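Local coordinates for Ketoacyl_synth_N domain-containing protein (Photorhabdus luminescens subsp. laumondii, PDB 6SMO), which probably has 3-oxoacyl-[acyl-carrier-protein] synthase activity, as a member of the beta-ketoacyl synthase family, and binds a linear polyketide-like chain in a pocket, at residues K3-T8 / L225-R230; V10-P15 / G221-V226. All blocks are in the same frame, centred on the assembly; numbering follows the deposited sequence.

Contact 1. Residues K3-T8 / L225-R230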
loop_
_atom_site.group_PDB
_atom_site.type_symbol
_atom_site.label_atom_id
_atom_site.label_comp_id
_atom_site.label_asym_id
_atom_site.label_seq_id
_atom_site.Cartn_x
_atom_site.Cartn_y
_atom_site.Cartn_z
ATOM N N LYS C 3 -1.328 22.918 12.128
ATOM C CA LYS C 3 -2.806 23.064 12.226
ATOM C C LYS C 3 -3.327 22.101 13.298
ATOM O O LYS C 3 -2.819 20.965 13.371
ATOM C CB LYS C 3 -3.472 22.765 10.879
ATOM C CG LYS C 3 -3.101 23.704 9.740
ATOM C CD LYS C 3 -3.889 24.996 9.738
ATOM C CE LYS C 3 -3.569 25.878 8.550
ATOM N NZ LYS C 3 -4.459 27.061 8.491
ATOM N N ARG C 4 -4.304 22.545 14.093
ATOM C CA ARG C 4 -4.948 21.732 15.159
ATOM C C ARG C 4 -5.921 20.745 14.501
ATOM O O ARG C 4 -6.727 21.184 13.658
ATOM C CB ARG C 4 -5.642 22.644 16.177
ATOM C CG ARG C 4 -4.683 23.537 16.953
ATOM C CD ARG C 4 -5.399 24.553 17.822
ATOM N NE ARG C 4 -6.010 23.952 19.001
ATOM C CZ ARG C 4 -6.723 24.614 19.912
ATOM N NH1 ARG C 4 -7.230 23.966 20.948
ATOM N NH2 ARG C 4 -6.928 25.915 19.790
ATOM N N VAL C 5 -5.824 19.462 14.867
ATOM C CA VAL C 5 -6.637 18.340 14.309
ATOM C C VAL C 5 -7.623 17.877 15.387
ATOM O O VAL C 5 -7.194 17.724 16.549
ATOM C CB VAL C 5 -5.738 17.181 13.837
ATOM C CG1 VAL C 5 -6.534 16.095 13.127
ATOM C CG2 VAL C 5 -4.602 17.670 12.952
ATOM N N VAL C 6 -8.885 17.651 15.007
ATOM C CA VAL C 6 -9.994 17.264 15.932
ATOM C C VAL C 6 -10.779 16.095 15.326
ATOM O O VAL C 6 -10.888 16.028 14.086
ATOM C CB VAL C 6 -10.916 18.460 16.244
ATOM C CG1 VAL C 6 -10.239 19.467 17.159
ATOM C CG2 VAL C 6 -11.430 19.142 14.984
ATOM N N VAL C 7 -11.305 15.216 16.186
ATOM C CA VAL C 7 -12.179 14.061 15.817
ATOM C C VAL C 7 -13.633 14.548 15.848
ATOM O O VAL C 7 -14.062 15.030 16.915
ATOM C CB VAL C 7 -11.969 12.865 16.768
ATOM C CG1 VAL C 7 -12.760 11.642 16.328
ATOM C CG2 VAL C 7 -10.496 12.513 16.929
ATOM N N THR C 8 -14.352 14.434 14.725
ATOM C CA THR C 8 -15.752 14.916 14.554
ATOM C C THR C 8 -16.732 13.738 14.448
ATOM O O THR C 8 -17.909 13.936 14.809
ATOM C CB THR C 8 -15.866 15.851 13.344
ATOM O OG1 THR C 8 -15.220 15.235 12.228
ATOM C CG2 THR C 8 -15.258 17.212 13.605
ATOM N N LEU C 225 -12.125 6.783 12.140
ATOM C CA LEU C 225 -12.347 8.136 12.716
ATOM C C LEU C 225 -12.400 9.154 11.572
ATOM O O LEU C 225 -11.684 8.953 10.570
ATOM C CB LEU C 225 -11.207 8.469 13.685
ATOM C CG LEU C 225 -11.067 7.547 14.896
ATOM C CD1 LEU C 225 -10.121 6.391 14.603
ATOM C CD2 LEU C 225 -10.583 8.323 16.113
ATOM N N VAL C 226 -13.221 10.198 11.720
ATOM C CA VAL C 226 -13.255 11.381 10.811
ATOM C C VAL C 226 -12.419 12.493 11.456
ATOM O O VAL C 226 -12.990 13.305 12.210
ATOM C CB VAL C 226 -14.696 11.845 10.517
ATOM C CG1 VAL C 226 -14.729 13.039 9.573
ATOM C CG2 VAL C 226 -15.552 10.716 9.967
ATOM N N LEU C 227 -11.110 12.495 11.189
ATOM C CA LEU C 227 -10.178 13.594 11.560
ATOM C C LEU C 227 -10.375 14.749 10.572
ATOM O O LEU C 227 -10.486 14.471 9.361
ATOM C CB LEU C 227 -8.733 13.081 11.530
ATOM C CG LEU C 227 -8.167 12.608 12.868
ATOM C CD1 LEU C 227 -9.072 11.573 13.520
ATOM C CD2 LEU C 227 -6.761 12.055 12.690
ATOM N N GLU C 228 -10.434 15.987 11.068
ATOM C CA GLU C 228 -10.483 17.206 10.216
ATOM C C GLU C 228 -9.898 18.408 10.966
ATOM O O GLU C 228 -9.838 18.370 12.212
ATOM C CB GLU C 228 -11.908 17.484 9.734
ATOM C CG GLU C 228 -12.933 17.622 10.844
ATOM C CD GLU C 228 -14.308 18.037 10.349
ATOM O OE1 GLU C 228 -14.458 19.204 9.932
ATOM O OE2 GLU C 228 -15.222 17.189 10.363
ATOM N N GLU C 229 -9.489 19.429 10.208
ATOM C CA GLU C 229 -8.846 20.677 10.703
ATOM C C GLU C 229 -9.833 21.416 11.615
ATOM O O GLU C 229 -11.041 21.416 11.303
ATOM C CB GLU C 229 -8.397 21.526 9.511
ATOM C CG GLU C 229 -7.414 22.626 9.869
ATOM C CD GLU C 229 -8.037 23.991 10.103
ATOM O OE1 GLU C 229 -7.719 24.616 11.137
ATOM O OE2 GLU C 229 -8.831 24.431 9.246
ATOM N N ARG C 230 -9.328 22.014 12.700
ATOM C CA ARG C 230 -10.136 22.576 13.817
ATOM C C ARG C 230 -11.018 23.722 13.305
ATOM O O ARG C 230 -12.215 23.736 13.651
ATOM C CB ARG C 230 -9.226 23.055 14.952
ATOM C CG ARG C 230 -9.969 23.465 16.216
ATOM C CD ARG C 230 -9.037 23.663 17.395
ATOM N NE ARG C 230 -9.728 24.195 18.562
ATOM C CZ ARG C 230 -10.043 25.475 18.754
ATOM N NH1 ARG C 230 -10.672 25.837 19.859
ATOM N NH2 ARG C 230 -9.736 26.391 17.849
#
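Arg-230 is extended from CG to NE, with CG opposite its backbone N (chi1 -172°), while Arg-4 kinks at chi3 (73°), and the two side chains end up alongside each other, pointing the same way. Their guanidinium groups stack face on face, centres 3.6 Å apart and planes only 5° from parallel. A salt bridge from Arg-4 NE to Glu-243 would offset part of the like charge. Beneath the stack, Arg-230 N donates to Arg-4 O at 2.9 Å. Just before it, Glu-229 is the N-cap of helix 230-235, its carboxylate taking up the backbone N of Gln-231 and of His-232.

From here strands 5-13 and 218-229 run antiparallel as neighbours in a mixed sheet of the thiolase-type fold. Val-6 and Glu-228 form a hydrogen-bonded pair, Val-6 N to Glu-228 O at 3.0 Å and Glu-228 N to Val-6 O at 3.1 Å. On the face lined by Val-5, Val-7 and Leu-227, Val-5 CG1 packs on Leu-227 CG at 3.9 Å and Val-7 CG2 meets Leu-227 CD1 at 3.8 Å. Helix 161-175 covers Val-5 and Leu-227 there, and helix 319-329 reaches Val-7.

Glu-228 points to the face of Val-6, and its carboxylate reaches Thr-8, whose OG1 lies 2.7 Å from Glu-228 OE2 and 2.9 Å from Val-226 O; its one proton can serve either. Thr-8 N also bonds to Val-226 O. Buried Glu-228 is held at both oxygens, OE2 by a further salt bridge to Arg-236 and OE1 by a hydrogen bond to His-232 ND1, which probably favours its charged form.

Contact 2. Residues V10-P15 / G221-V226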
loop_
_atom_site.group_PDB
_atom_site.type_symbol
_atom_site.label_atom_id
_atom_site.label_comp_id
_atom_site.label_asym_id
_atom_site.label_seq_id
_atom_site.Cartn_x
_atom_site.Cartn_y
_atom_site.Cartn_z
ATOM N N VAL C 10 -16.934 9.031 14.508
ATOM C CA VAL C 10 -16.312 7.692 14.725
ATOM C C VAL C 10 -17.322 6.602 14.346
ATOM O O VAL C 10 -18.526 6.788 14.610
ATOM C CB VAL C 10 -15.816 7.515 16.173
ATOM C CG1 VAL C 10 -14.612 8.394 16.468
ATOM C CG2 VAL C 10 -16.918 7.755 17.197
ATOM N N GLY C 11 -16.831 5.517 13.743
ATOM C CA GLY C 11 -17.608 4.313 13.395
ATOM C C GLY C 11 -16.750 3.067 13.517
ATOM O O GLY C 11 -15.562 3.132 13.144
ATOM N N ALA C 12 -17.292 2.000 14.107
ATOM C CA ALA C 12 -16.585 0.712 14.280
ATOM C C ALA C 12 -17.597 -0.429 14.294
ATOM O O ALA C 12 -18.731 -0.172 14.618
ATOM C CB ALA C 12 -15.855 0.737 15.584
ATOM N N ILE C 13 -17.184 -1.640 13.931
ATOM C CA ILE C 13 -18.057 -2.849 14.021
ATOM C C ILE C 13 -17.225 -3.940 14.693
ATOM O O ILE C 13 -16.057 -4.012 14.424
ATOM C CB ILE C 13 -18.616 -3.281 12.658
ATOM C CG1 ILE C 13 -17.515 -3.601 11.651
ATOM C CG2 ILE C 13 -19.563 -2.242 12.110
ATOM C CD1 ILE C 13 -18.028 -4.266 10.412
ATOM N N HIS C 14 -17.822 -4.754 15.549
ATOM C CA HIS C 14 -17.024 -5.762 16.289
ATOM C C HIS C 14 -17.934 -6.910 16.722
ATOM O O HIS C 14 -19.130 -6.733 16.672
ATOM C CB HIS C 14 -16.390 -5.036 17.472
ATOM C CG HIS C 14 -15.395 -5.801 18.266
ATOM N ND1 HIS C 14 -15.646 -6.221 19.533
ATOM C CD2 HIS C 14 -14.143 -6.185 18.001
ATOM C CE1 HIS C 14 -14.610 -6.851 20.005
ATOM N NE2 HIS C 14 -13.683 -6.833 19.096
ATOM N N PRO C 15 -17.412 -8.079 17.134
ATOM C CA PRO C 15 -18.233 -9.168 17.626
ATOM C C PRO C 15 -19.089 -8.701 18.806
ATOM O O PRO C 15 -20.133 -9.217 18.991
ATOM C CB PRO C 15 -17.165 -10.116 18.160
ATOM C CG PRO C 15 -16.062 -9.967 17.189
ATOM C CD PRO C 15 -16.023 -8.478 16.984
ATOM N N GLY C 221 -13.045 -7.301 12.222
ATOM C CA GLY C 221 -13.926 -6.121 12.133
ATOM C C GLY C 221 -13.192 -4.914 11.580
ATOM O O GLY C 221 -12.222 -5.107 10.820
ATOM N N ALA C 222 -13.635 -3.710 11.952
ATOM C CA ALA C 222 -13.093 -2.423 11.462
ATOM C C ALA C 222 -13.408 -1.298 12.454
ATOM O O ALA C 222 -14.382 -1.428 13.223
ATOM C CB ALA C 222 -13.655 -2.120 10.095
ATOM N N ALA C 223 -12.594 -0.241 12.424
ATOM C CA ALA C 223 -12.729 0.985 13.242
ATOM C C ALA C 223 -12.149 2.164 12.454
ATOM O O ALA C 223 -11.006 2.037 11.973
ATOM C CB ALA C 223 -12.028 0.799 14.565
ATOM N N PHE C 224 -12.916 3.248 12.309
ATOM C CA PHE C 224 -12.534 4.461 11.539
ATOM C C PHE C 224 -12.920 5.723 12.320
ATOM O O PHE C 224 -13.922 5.702 13.066
ATOM C CB PHE C 224 -13.178 4.443 10.150
ATOM C CG PHE C 224 -12.373 3.716 9.102
ATOM C CD1 PHE C 224 -12.481 2.343 8.947
ATOM C CD2 PHE C 224 -11.500 4.407 8.275
ATOM C CE1 PHE C 224 -11.737 1.677 7.986
ATOM C CE2 PHE C 224 -10.756 3.740 7.313
ATOM C CZ PHE C 224 -10.876 2.376 7.170
ATOM N N LEU C 225 -12.125 6.783 12.140
ATOM C CA LEU C 225 -12.347 8.136 12.716
ATOM C C LEU C 225 -12.400 9.154 11.572
ATOM O O LEU C 225 -11.684 8.953 10.570
ATOM C CB LEU C 225 -11.207 8.469 13.685
ATOM C CG LEU C 225 -11.067 7.547 14.896
ATOM C CD1 LEU C 225 -10.121 6.391 14.603
ATOM C CD2 LEU C 225 -10.583 8.323 16.113
ATOM N N VAL C 226 -13.221 10.198 11.720
ATOM C CA VAL C 226 -13.255 11.381 10.811
ATOM C C VAL C 226 -12.419 12.493 11.456
ATOM O O VAL C 226 -12.990 13.305 12.210
ATOM C CB VAL C 226 -14.696 11.845 10.517
ATOM C CG1 VAL C 226 -14.729 13.039 9.573
ATOM C CG2 VAL C 226 -15.552 10.716 9.967
#
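An antiparallel strand pairing deep in the chain pairs residues 10-13 with residues 222-225 through backbone hydrogen bonds and apolar side chains. Gly-11 and Phe-224 bond reciprocally: Gly-11 N to Phe-224 O at 3.0 Å and Phe-224 N to Gly-11 O at 2.8 Å. Farther on, Ile-13 N reaches Ala-222 O at 2.9 Å, whereas the return bond from Ala-222 N to Ile-13 O is weak at 3.5 Å.

These strands belong to the mixed sheet of the thiolase-type fold, in which strand 218-229 also pairs with strand 180-187, and helices pack on both faces. On the face of Val-10, Ala-12, Ala-223 and Leu-225, Ala-12 CB meets Ala-223 CB at 4.0 Å, and Val-10 CG1 lies against Leu-225 CG, also at 4.0 Å; helix 319-329 lies over Ala-223 and Leu-225. Helix 68-84 covers the reverse face at Ile-13 and Phe-224. There CG1 of Ile-13 is tucked between its own N and carbonyl carbon (chi1 59°), which sets it 4.4 Å from Ala-222 CB. Phe-224 comes near Gly-11 only through its backbone and CB, its ring leading away to Ala-76 and Val-77 of that helix. At the end of the pairing, Gly-221 CA passes 3.8 Å from Ile-13 O.

In the fold
Contacts 1 and 2 join the same two strands, 5-13 and 218-229, with centres about 17 Å apart, and share Leu-225 and Val-226. Contact 2 lies nearer the middle of the chain, its centre about 8 Å from the chain's centre, and joins its strands by apolar side chains. Contact 1, about 16 Å out, is mostly buried too but reaches the surface at Arg-4, and carries charge both there, in the stacked arginines, and inside, in the buried carboxylates of Glu-228 and Glu-229. Between them the pairing shifts by one residue: Thr-8 and Gly-9 both face Val-226, a beta bulge. The face that helix 68-84 covers at contact 2 carries Glu-228 and its polar partners at contact 1.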